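Long-range contact in glutathione transferase (Lolium rigidum, PDB 6ZB6), which probably conjugates glutathione to electrophilic xenobiotics, herbicides among them, as a phi class enzyme of the glutathione transferase family: residues V117-L121 with T131-V136. Residues are numbered along the deposited sequence; the frame is centred on the assembly and turned at random.
Sequences VYQCL and TDEKVV. With GTB (S-(p-nitrobenzyl)glutathione), chain G.
In the all-helical C-terminal domain of the glutathione transferase fold, the junction between helices 92-127 and 133-156 is fastened through Gln119, which meets Thr131, Asp132, Val135 and Val136. Gln119 OE1 accepts a hydrogen bond from Asp132 N at 2.9 Å, nearly straight at the hydrogen (161°), with the donor tilted 32° from the carbonyl plane. The Gln119 chain is bent at chi2 (-65°), which brings its amide alongside the Asp132 side chain, the amide and carboxylate planes nearly perpendicular. A second bond runs from Thr131 OG1 to the backbone Gln119 O; its modelled length of 2.4 Å is very short and its exact value doubtful. Backbone and side-chain oxygens of Gln119 thus both face consecutive residues of the linker just before the second helix, the side-chain bond having the normal geometry. Nearer the helix, the packing round CB and CG of Gln119 is apolar. Val136 CG2 lies 3.5 Å from Gln119 CB and also reaches Cys120 SG, while Val135 CG1 comes within 3.9 Å of Gln119 CG, the valine crossing the glutamine chain at about a right angle. Cys120 continues onto Thr182 and Pro183 of a neighbouring loop. Tyr118, one residue earlier, lines the ligand pocket: its OH stands 3.2 Å from C2' of the nitrobenzyl ring of S-(p-nitrobenzyl)glutathione, and Phe122 meets its ring edge-to-face. The contact therefore joins the pocket-lining turn of helix 92-127 to the start of helix 133-156. That start is N-capped by Asp132: OD1 receives Lys134 N from above the carboxylate plane, and OD2 is met on its syn side in a salt bridge modelled short, at 2.5 Å from Lys134 NZ to Asp132 OD2.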
loop_
_atom_site.group_PDB
_atom_site.type_symbol
_atom_site.label_atom_id
_atom_site.label_comp_id
_atom_site.label_asym_id
_atom_site.label_seq_id
_atom_site.Cartn_x
_atom_site.Cartn_y
_atom_site.Cartn_z
ATOM N N VAL A 117 1.721 1.445 -12.929
ATOM C CA VAL A 117 2.986 1.375 -12.201
ATOM C C VAL A 117 3.874 0.280 -12.782
ATOM O O VAL A 117 5.075 0.484 -13.004
ATOM C CB VAL A 117 2.733 1.158 -10.697
ATOM C CG1 VAL A 117 4.049 0.910 -9.975
ATOM C CG2 VAL A 117 2.008 2.359 -10.110
ATOM N N TYR A 118 3.292 -0.901 -13.037
ATOM C CA TYR A 118 4.049 -1.999 -13.637
ATOM C C TYR A 118 4.628 -1.596 -14.982
ATOM O O TYR A 118 5.824 -1.777 -15.240
ATOM C CB TYR A 118 3.153 -3.227 -13.814
ATOM C CG TYR A 118 3.129 -4.143 -12.620
ATOM C CD1 TYR A 118 4.077 -5.149 -12.472
ATOM C CD2 TYR A 118 2.157 -4.003 -11.634
ATOM C CE1 TYR A 118 4.055 -5.993 -11.373
ATOM C CE2 TYR A 118 2.127 -4.838 -10.530
ATOM C CZ TYR A 118 3.078 -5.829 -10.405
ATOM O OH TYR A 118 3.042 -6.658 -9.310
ATOM N N GLN A 119 3.786 -1.050 -15.858
ATOM C CA GLN A 119 4.219 -0.793 -17.224
ATOM C C GLN A 119 5.200 0.371 -17.307
ATOM O O GLN A 119 6.086 0.363 -18.168
ATOM C CB GLN A 119 3.007 -0.521 -18.112
ATOM C CG GLN A 119 2.090 -1.710 -18.312
ATOM C CD GLN A 119 2.758 -2.836 -19.073
ATOM O OE1 GLN A 119 3.693 -2.610 -19.835
ATOM N NE2 GLN A 119 2.276 -4.062 -18.867
ATOM N N CYS A 120 5.073 1.367 -16.427
ATOM C CA CYS A 120 5.875 2.578 -16.530
ATOM C C CYS A 120 7.106 2.547 -15.630
ATOM O O CYS A 120 8.099 3.213 -15.944
ATOM C CB CYS A 120 5.019 3.800 -16.174
ATOM S SG CYS A 120 3.730 4.197 -17.361
ATOM N N LEU A 121 7.079 1.758 -14.550
ATOM C CA LEU A 121 8.157 1.738 -13.560
ATOM C C LEU A 121 8.768 0.350 -13.413
ATOM O O LEU A 121 9.941 0.165 -13.752
ATOM C CB LEU A 121 7.629 2.241 -12.217
ATOM C CG LEU A 121 7.942 3.673 -11.807
ATOM C CD1 LEU A 121 7.734 3.826 -10.304
ATOM C CD2 LEU A 121 9.363 4.025 -12.202
ATOM N N THR A 131 7.823 -0.517 -21.852
ATOM C CA THR A 131 6.458 -0.159 -21.494
ATOM C C THR A 131 5.496 -0.488 -22.628
ATOM O O THR A 131 5.711 -0.090 -23.775
ATOM C CB THR A 131 6.387 1.332 -21.159
ATOM O OG1 THR A 131 7.100 1.582 -19.938
ATOM C CG2 THR A 131 4.935 1.804 -21.025
ATOM N N ASP A 132 4.428 -1.211 -22.306
ATOM C CA ASP A 132 3.354 -1.461 -23.261
ATOM C C ASP A 132 2.356 -0.313 -23.142
ATOM O O ASP A 132 1.497 -0.313 -22.260
ATOM C CB ASP A 132 2.698 -2.811 -22.992
ATOM C CG ASP A 132 1.707 -3.190 -24.063
ATOM O OD1 ASP A 132 1.343 -2.299 -24.852
ATOM O OD2 ASP A 132 1.295 -4.370 -24.119
ATOM N N GLU A 133 2.457 0.667 -24.042
ATOM C CA GLU A 133 1.614 1.851 -23.925
ATOM C C GLU A 133 0.133 1.558 -24.158
ATOM O O GLU A 133 -0.711 2.363 -23.751
ATOM C CB GLU A 133 2.083 2.945 -24.890
ATOM C CG GLU A 133 3.508 3.440 -24.649
ATOM C CD GLU A 133 3.662 4.288 -23.383
ATOM O OE1 GLU A 133 2.647 4.591 -22.712
ATOM O OE2 GLU A 133 4.815 4.642 -23.055
ATOM N N LYS A 134 -0.220 0.441 -24.797
ATOM C CA LYS A 134 -1.643 0.165 -24.954
ATOM C C LYS A 134 -2.243 -0.365 -23.653
ATOM O O LYS A 134 -3.394 -0.053 -23.330
ATOM C CB LYS A 134 -1.899 -0.796 -26.118
ATOM C CG LYS A 134 -1.368 -2.204 -25.947
ATOM C CD LYS A 134 -2.268 -3.251 -26.594
ATOM C CE LYS A 134 -1.561 -4.606 -26.655
ATOM N NZ LYS A 134 -0.816 -4.905 -25.400
ATOM N N VAL A 135 -1.477 -1.142 -22.878
ATOM C CA VAL A 135 -1.923 -1.505 -21.533
ATOM C C VAL A 135 -2.077 -0.249 -20.683
ATOM O O VAL A 135 -3.040 -0.110 -19.920
ATOM C CB VAL A 135 -0.951 -2.509 -20.876
ATOM C CG1 VAL A 135 -1.414 -2.840 -19.462
ATOM C CG2 VAL A 135 -0.813 -3.788 -21.698
ATOM N N VAL A 136 -1.134 0.686 -20.809
ATOM C CA VAL A 136 -1.201 1.931 -20.052
ATOM C C VAL A 136 -2.453 2.714 -20.426
ATOM O O VAL A 136 -3.211 3.160 -19.554
ATOM C CB VAL A 136 0.074 2.759 -20.279
ATOM C CG1 VAL A 136 -0.101 4.192 -19.756
ATOM C CG2 VAL A 136 1.251 2.076 -19.625
HETATM N N1 GTB G . -1.276 -10.426 -2.261
HETATM C CA1 GTB G . 0.128 -10.432 -1.880
HETATM C C1 GTB G . 0.331 -9.494 -0.680
HETATM O O11 GTB G . -0.324 -8.419 -0.592
HETATM O O12 GTB G . 1.151 -9.785 0.232
HETATM C CB1 GTB G . 0.940 -9.965 -3.093
HETATM C CG1 GTB G . 2.417 -9.938 -2.703
HETATM C CD1 GTB G . 3.307 -9.710 -3.912
HETATM O OE1 GTB G . 2.854 -9.570 -5.007
HETATM N N2 GTB G . 4.733 -9.659 -3.701
HETATM C CA2 GTB G . 5.571 -9.445 -4.863
HETATM C C2 GTB G . 6.424 -10.688 -5.069
HETATM O O2 GTB G . 6.951 -11.246 -4.157
HETATM C CB2 GTB G . 6.454 -8.216 -4.633
HETATM S SG2 GTB G . 5.380 -6.736 -4.541
HETATM N N3 GTB G . 6.576 -11.212 -6.404
HETATM C CA3 GTB G . 7.395 -12.391 -6.600
HETATM C C3 GTB G . 6.581 -13.499 -7.261
HETATM O O31 GTB G . 7.179 -14.433 -7.864
HETATM O O32 GTB G . 5.320 -13.488 -7.206
HETATM C "C'" GTB G . 4.636 -6.464 -6.176
HETATM C "C1'" GTB G . 5.759 -6.243 -7.186
HETATM C "C2'" GTB G . 5.953 -7.155 -8.211
HETATM C "C3'" GTB G . 6.972 -6.962 -9.133
HETATM C "C4'" GTB G . 7.796 -5.851 -9.033
HETATM N N41 GTB G . 8.873 -5.645 -9.999
HETATM O O41 GTB G . 9.016 -6.493 -11.113
HETATM O O42 GTB G . 9.630 -4.764 -9.837
HETATM C "C5'" GTB G . 7.602 -4.940 -8.002
HETATM C "C6'" GTB G . 6.584 -5.132 -7.078
#